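Local structure of O-methyltransferase, SAM-dependent (Legionella pneumophila subsp. pneumophila, 3R3H) at residues A[72-80]-A[105-114]. The protein probably transfers a methyl group from S-adenosylmethionine to a hydroxyl group of an acceptor substrate. Numbering follows the deposited sequence.
Sequences GYSALAMSL and WREAKQEHKI
Helix 73-80 lies beside the end of helix 102-107 and the turn that follows, with CA atoms nearest at Leu76 and Trp105 (6.4 Å) and at Ser79 and Gln110. Both belong to the Rossmann-like fold of class I methyltransferases, on the flank of the sheet near one of its two edge strands, 114-118. The second helix closes in a Schellman motif, Lys109 at positive phi, and the chain winds on through Gln110 and Lys113 into Ile114.

Gly72, the N-cap of helix 73-80, offers its carbonyl O to Trp105 NE1 at 3.0 Å. The N-H points almost straight at it (167°) and the oxygen lies in the indole plane, a bond that fixes how the ring is turned. Gly72 O also accepts from Leu76 N, which arrives from the opposite face of the carbonyl plane, so two donors grip this buried oxygen.

With CG anti to the backbone N (chi1 178°), Leu76 extends toward the second segment, and its CD1 meets Trp105 CD1, Ala108 CB and Gln110 CG, the last at 3.6 Å. Leu76 and Trp105 run past each other in opposite senses, whereas Gln110 crosses the leucine nearly at right angles. Ile114 CD1 sits over one face of the indole, towards the rim, while its CG2 meets Ala75 CB; Val88 and Thr90 of strand 87-92 back this isoleucine.

Ser79 turns its hydroxyl back into its own helix, donating to Leu76 O. At the far end the Lys113 chain bends at chi3 (-63°), and its ammonium group bridges two backbone carbonyls: Leu82 O beyond the helix and Ser79 O, 2.9 Å from Lys113 NZ.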
ATOM      1  N   GLY A  72       2.454 -18.956 -11.207  1.00 32.63           N
ATOM      2  CA  GLY A  72       1.068 -19.186 -10.858  1.00 29.00           C
ATOM      3  C   GLY A  72       0.810 -18.885  -9.398  1.00 29.66           C
ATOM      4  O   GLY A  72      -0.281 -19.137  -8.888  1.00 26.45           O
ATOM      5  N   TYR A  73       1.825 -18.321  -8.736  1.00 30.66           N
ATOM      6  CA  TYR A  73       1.771 -17.957  -7.314  1.00 29.29           C
ATOM      7  C   TYR A  73       0.895 -16.728  -7.052  1.00 28.08           C
ATOM      8  O   TYR A  73       0.021 -16.760  -6.171  1.00 29.45           O
ATOM      9  CB  TYR A  73       3.191 -17.700  -6.792  1.00 30.58           C
ATOM     10  CG  TYR A  73       3.288 -17.291  -5.336  1.00 33.67           C
ATOM     11  CD1 TYR A  73       2.980 -15.992  -4.924  1.00 36.94           C
ATOM     12  CD2 TYR A  73       3.677 -18.207  -4.368  1.00 35.67           C
ATOM     13  CE1 TYR A  73       3.062 -15.619  -3.572  1.00 38.00           C
ATOM     14  CE2 TYR A  73       3.754 -17.852  -3.015  1.00 37.44           C
ATOM     15  CZ  TYR A  73       3.447 -16.564  -2.624  1.00 37.67           C
ATOM     16  OH  TYR A  73       3.511 -16.243  -1.291  1.00 40.47           O
ATOM     17  N   SER A  74       1.121 -15.649  -7.802  1.00 26.17           N
ATOM     18  CA  SER A  74       0.328 -14.438  -7.612  1.00 24.83           C
ATOM     19  C   SER A  74      -1.134 -14.643  -8.017  1.00 23.17           C
ATOM     20  O   SER A  74      -2.031 -13.994  -7.481  1.00 23.35           O
ATOM     21  CB  SER A  74       0.944 -13.251  -8.387  1.00 23.84           C
ATOM     22  OG  SER A  74       1.341 -13.619  -9.697  1.00 22.84           O
ATOM     23  N   ALA A  75      -1.368 -15.556  -8.954  1.00 23.88           N
ATOM     24  CA  ALA A  75      -2.725 -15.847  -9.419  1.00 25.04           C
ATOM     25  C   ALA A  75      -3.506 -16.590  -8.324  1.00 25.23           C
ATOM     26  O   ALA A  75      -4.725 -16.391  -8.156  1.00 24.31           O
ATOM     27  CB  ALA A  75      -2.670 -16.697 -10.697  1.00 24.54           C
ATOM     28  N   LEU A  76      -2.789 -17.441  -7.589  1.00 24.52           N
ATOM     29  CA  LEU A  76      -3.380 -18.215  -6.518  1.00 23.74           C
ATOM     30  C   LEU A  76      -3.731 -17.300  -5.359  1.00 25.89           C
ATOM     31  O   LEU A  76      -4.882 -17.271  -4.889  1.00 24.31           O
ATOM     32  CB  LEU A  76      -2.392 -19.279  -6.065  1.00 23.48           C
ATOM     33  CG  LEU A  76      -2.840 -20.171  -4.899  1.00 22.94           C
ATOM     34  CD1 LEU A  76      -4.133 -20.901  -5.265  1.00 20.76           C
ATOM     35  CD2 LEU A  76      -1.728 -21.156  -4.591  1.00 22.53           C
ATOM     36  N   ALA A  77      -2.726 -16.550  -4.905  1.00 26.50           N
ATOM     37  CA  ALA A  77      -2.895 -15.604  -3.796  1.00 26.29           C
ATOM     38  C   ALA A  77      -4.071 -14.685  -4.065  1.00 25.90           C
ATOM     39  O   ALA A  77      -4.866 -14.420  -3.174  1.00 26.39           O
ATOM     40  CB  ALA A  77      -1.628 -14.771  -3.612  1.00 25.54           C
ATOM     41  N   MET A  78      -4.173 -14.205  -5.303  1.00 26.12           N
ATOM     42  CA  MET A  78      -5.256 -13.312  -5.700  1.00 27.02           C
ATOM     43  C   MET A  78      -6.640 -13.951  -5.547  1.00 27.46           C
ATOM     44  O   MET A  78      -7.550 -13.313  -5.005  1.00 28.15           O
ATOM     45  CB  MET A  78      -5.051 -12.834  -7.149  1.00 27.48           C
ATOM     46  CG  MET A  78      -4.261 -11.524  -7.250  1.00 29.79           C
ATOM     47  SD  MET A  78      -3.900 -10.955  -8.936  1.00 31.87           S
ATOM     48  CE  MET A  78      -2.148 -10.644  -8.779  1.00 35.04           C
ATOM     49  N   SER A  79      -6.814 -15.194  -6.007  1.00 30.02           N
ATOM     50  CA  SER A  79      -8.134 -15.824  -5.891  1.00 30.45           C
ATOM     51  C   SER A  79      -8.446 -16.222  -4.455  1.00 30.56           C
ATOM     52  O   SER A  79      -9.607 -16.330  -4.070  1.00 29.71           O
ATOM     53  CB  SER A  79      -8.263 -17.041  -6.821  1.00 32.36           C
ATOM     54  OG  SER A  79      -7.596 -18.173  -6.314  1.00 35.64           O
ATOM     55  N   LEU A  80      -7.404 -16.429  -3.658  1.00 32.69           N
ATOM     56  CA  LEU A  80      -7.591 -16.791  -2.252  1.00 33.87           C
ATOM     57  C   LEU A  80      -8.227 -15.640  -1.498  1.00 35.00           C
ATOM     58  O   LEU A  80      -8.920 -15.848  -0.507  1.00 37.06           O
ATOM     59  CB  LEU A  80      -6.255 -17.127  -1.595  1.00 32.30           C
ATOM     60  CG  LEU A  80      -5.679 -18.511  -1.871  1.00 31.78           C
ATOM     61  CD1 LEU A  80      -4.287 -18.596  -1.268  1.00 30.85           C
ATOM     62  CD2 LEU A  80      -6.581 -19.580  -1.263  1.00 31.23           C
ATOM     63  N   TRP A 105      -3.369 -25.110  -7.378  1.00 33.14           N
ATOM     64  CA  TRP A 105      -4.644 -24.419  -7.432  1.00 34.38           C
ATOM     65  C   TRP A 105      -5.786 -25.332  -6.937  1.00 36.62           C
ATOM     66  O   TRP A 105      -6.657 -24.885  -6.192  1.00 35.44           O
ATOM     67  CB  TRP A 105      -4.916 -23.933  -8.862  1.00 33.82           C
ATOM     68  CG  TRP A 105      -3.966 -22.843  -9.355  1.00 31.49           C
ATOM     69  CD1 TRP A 105      -3.110 -22.079  -8.601  1.00 29.79           C
ATOM     70  CD2 TRP A 105      -3.810 -22.395 -10.712  1.00 30.47           C
ATOM     71  NE1 TRP A 105      -2.432 -21.192  -9.406  1.00 28.60           N
ATOM     72  CE2 TRP A 105      -2.837 -21.363 -10.702  1.00 30.01           C
ATOM     73  CE3 TRP A 105      -4.396 -22.766 -11.935  1.00 29.19           C
ATOM     74  CZ2 TRP A 105      -2.437 -20.693 -11.877  1.00 28.84           C
ATOM     75  CZ3 TRP A 105      -3.996 -22.097 -13.110  1.00 29.93           C
ATOM     76  CH2 TRP A 105      -3.021 -21.072 -13.066  1.00 27.40           C
ATOM     77  N   ARG A 106      -5.767 -26.603  -7.350  1.00 38.77           N
ATOM     78  CA  ARG A 106      -6.779 -27.590  -6.944  1.00 41.75           C
ATOM     79  C   ARG A 106      -6.705 -27.823  -5.446  1.00 42.68           C
ATOM     80  O   ARG A 106      -7.706 -27.761  -4.729  1.00 43.06           O
ATOM     81  CB  ARG A 106      -6.536 -28.942  -7.620  1.00 42.60           C
ATOM     82  CG  ARG A 106      -6.490 -28.912  -9.121  1.00 46.03           C
ATOM     83  CD  ARG A 106      -7.825 -29.250  -9.718  1.00 49.15           C
ATOM     84  NE  ARG A 106      -7.892 -28.858 -11.121  1.00 52.65           N
ATOM     85  CZ  ARG A 106      -7.009 -29.213 -12.051  1.00 53.83           C
ATOM     86  NH1 ARG A 106      -5.970 -29.981 -11.724  1.00 55.73           N
ATOM     87  NH2 ARG A 106      -7.166 -28.799 -13.309  1.00 51.95           N
ATOM     88  N   GLU A 107      -5.494 -28.124  -5.001  1.00 44.34           N
ATOM     89  CA  GLU A 107      -5.212 -28.381  -3.607  1.00 47.60           C
ATOM     90  C   GLU A 107      -5.794 -27.271  -2.746  1.00 47.88           C
ATOM     91  O   GLU A 107      -6.301 -27.526  -1.656  1.00 49.12           O
ATOM     92  CB  GLU A 107      -3.701 -28.477  -3.416  1.00 49.68           C
ATOM     93  CG  GLU A 107      -3.219 -28.529  -1.975  1.00 55.41           C
ATOM     94  CD  GLU A 107      -1.696 -28.405  -1.877  1.00 59.71           C
ATOM     95  OE1 GLU A 107      -1.208 -27.972  -0.804  1.00 61.79           O
ATOM     96  OE2 GLU A 107      -0.987 -28.743  -2.864  1.00 62.30           O
ATOM     97  N   ALA A 108      -5.739 -26.042  -3.254  1.00 47.59           N
ATOM     98  CA  ALA A 108      -6.256 -24.885  -2.531  1.00 46.44           C
ATOM     99  C   ALA A 108      -7.683 -24.506  -2.927  1.00 45.86           C
ATOM    100  O   ALA A 108      -8.204 -23.504  -2.448  1.00 45.54           O
ATOM    101  CB  ALA A 108      -5.325 -23.693  -2.720  1.00 45.23           C
ATOM    102  N   LYS A 109      -8.308 -25.305  -3.790  1.00 46.35           N
ATOM    103  CA  LYS A 109      -9.681 -25.045  -4.228  1.00 47.48           C
ATOM    104  C   LYS A 109      -9.877 -23.736  -4.992  1.00 46.82           C
ATOM    105  O   LYS A 109     -10.830 -22.997  -4.724  1.00 45.46           O
ATOM    106  CB  LYS A 109     -10.615 -25.036  -3.025  1.00 50.87           C
ATOM    107  CG  LYS A 109     -10.679 -26.353  -2.297  1.00 55.31           C
ATOM    108  CD  LYS A 109     -11.348 -27.421  -3.144  1.00 59.13           C
ATOM    109  CE  LYS A 109     -11.197 -28.774  -2.476  1.00 61.68           C
ATOM    110  NZ  LYS A 109     -11.528 -28.662  -1.022  1.00 63.28           N
ATOM    111  N   GLN A 110      -9.001 -23.459  -5.955  1.00 45.15           N
ATOM    112  CA  GLN A 110      -9.101 -22.225  -6.713  1.00 41.83           C
ATOM    113  C   GLN A 110      -9.106 -22.403  -8.227  1.00 40.40           C
ATOM    114  O   GLN A 110      -9.462 -21.481  -8.939  1.00 40.15           O
ATOM    115  CB  GLN A 110      -7.946 -21.285  -6.333  1.00 42.02           C
ATOM    116  CG  GLN A 110      -7.694 -21.143  -4.837  1.00 42.15           C
ATOM    117  CD  GLN A 110      -8.848 -20.489  -4.086  1.00 43.37           C
ATOM    118  OE1 GLN A 110      -8.828 -20.403  -2.864  1.00 44.53           O
ATOM    119  NE2 GLN A 110      -9.848 -20.020  -4.812  1.00 43.14           N
ATOM    120  N   GLU A 111      -8.718 -23.576  -8.718  1.00 36.94           N
ATOM    121  CA  GLU A 111      -8.656 -23.802 -10.157  1.00 35.01           C
ATOM    122  C   GLU A 111      -9.943 -23.435 -10.882  1.00 35.29           C
ATOM    123  O   GLU A 111      -9.945 -23.244 -12.101  1.00 37.38           O
ATOM    124  CB  GLU A 111      -8.287 -25.264 -10.458  1.00 35.71           C
ATOM    125  N   HIS A 112     -11.043 -23.328 -10.149  1.00 33.80           N
ATOM    126  CA  HIS A 112     -12.305 -23.001 -10.794  1.00 31.50           C
ATOM    127  C   HIS A 112     -12.473 -21.494 -10.894  1.00 32.29           C
ATOM    128  O   HIS A 112     -13.269 -21.013 -11.701  1.00 32.09           O
ATOM    129  CB  HIS A 112     -13.491 -23.646 -10.046  1.00 29.16           C
ATOM    130  CG  HIS A 112     -13.691 -23.145  -8.646  1.00 27.36           C
ATOM    131  ND1 HIS A 112     -12.797 -23.392  -7.623  1.00 28.86           N
ATOM    132  CD2 HIS A 112     -14.681 -22.397  -8.100  1.00 25.56           C
ATOM    133  CE1 HIS A 112     -13.225 -22.817  -6.511  1.00 25.70           C
ATOM    134  NE2 HIS A 112     -14.366 -22.206  -6.774  1.00 24.67           N
ATOM    135  N   LYS A 113     -11.708 -20.761 -10.082  1.00 31.62           N
ATOM    136  CA  LYS A 113     -11.745 -19.301 -10.072  1.00 31.36           C
ATOM    137  C   LYS A 113     -10.630 -18.715 -10.952  1.00 33.25           C
ATOM    138  O   LYS A 113     -10.734 -17.578 -11.412  1.00 34.51           O
ATOM    139  CB  LYS A 113     -11.593 -18.764  -8.643  1.00 30.06           C
ATOM    140  CG  LYS A 113     -12.484 -19.464  -7.633  1.00 27.47           C
ATOM    141  CD  LYS A 113     -12.914 -18.572  -6.471  1.00 24.98           C
ATOM    142  CE  LYS A 113     -11.751 -18.106  -5.627  1.00 22.65           C
ATOM    143  NZ  LYS A 113     -12.216 -17.534  -4.324  1.00 21.35           N
ATOM    144  N   ILE A 114      -9.577 -19.499 -11.186  1.00 33.26           N
ATOM    145  CA  ILE A 114      -8.439 -19.064 -11.983  1.00 32.20           C
ATOM    146  C   ILE A 114      -8.550 -19.447 -13.467  1.00 34.03           C
ATOM    147  O   ILE A 114      -8.638 -20.620 -13.827  1.00 35.46           O
ATOM    148  CB  ILE A 114      -7.132 -19.629 -11.395  1.00 31.38           C
ATOM    149  CG1 ILE A 114      -6.989 -19.184  -9.940  1.00 30.94           C
ATOM    150  CG2 ILE A 114      -5.937 -19.127 -12.191  1.00 31.35           C
ATOM    151  CD1 ILE A 114      -5.866 -19.875  -9.188  1.00 32.36           C
TER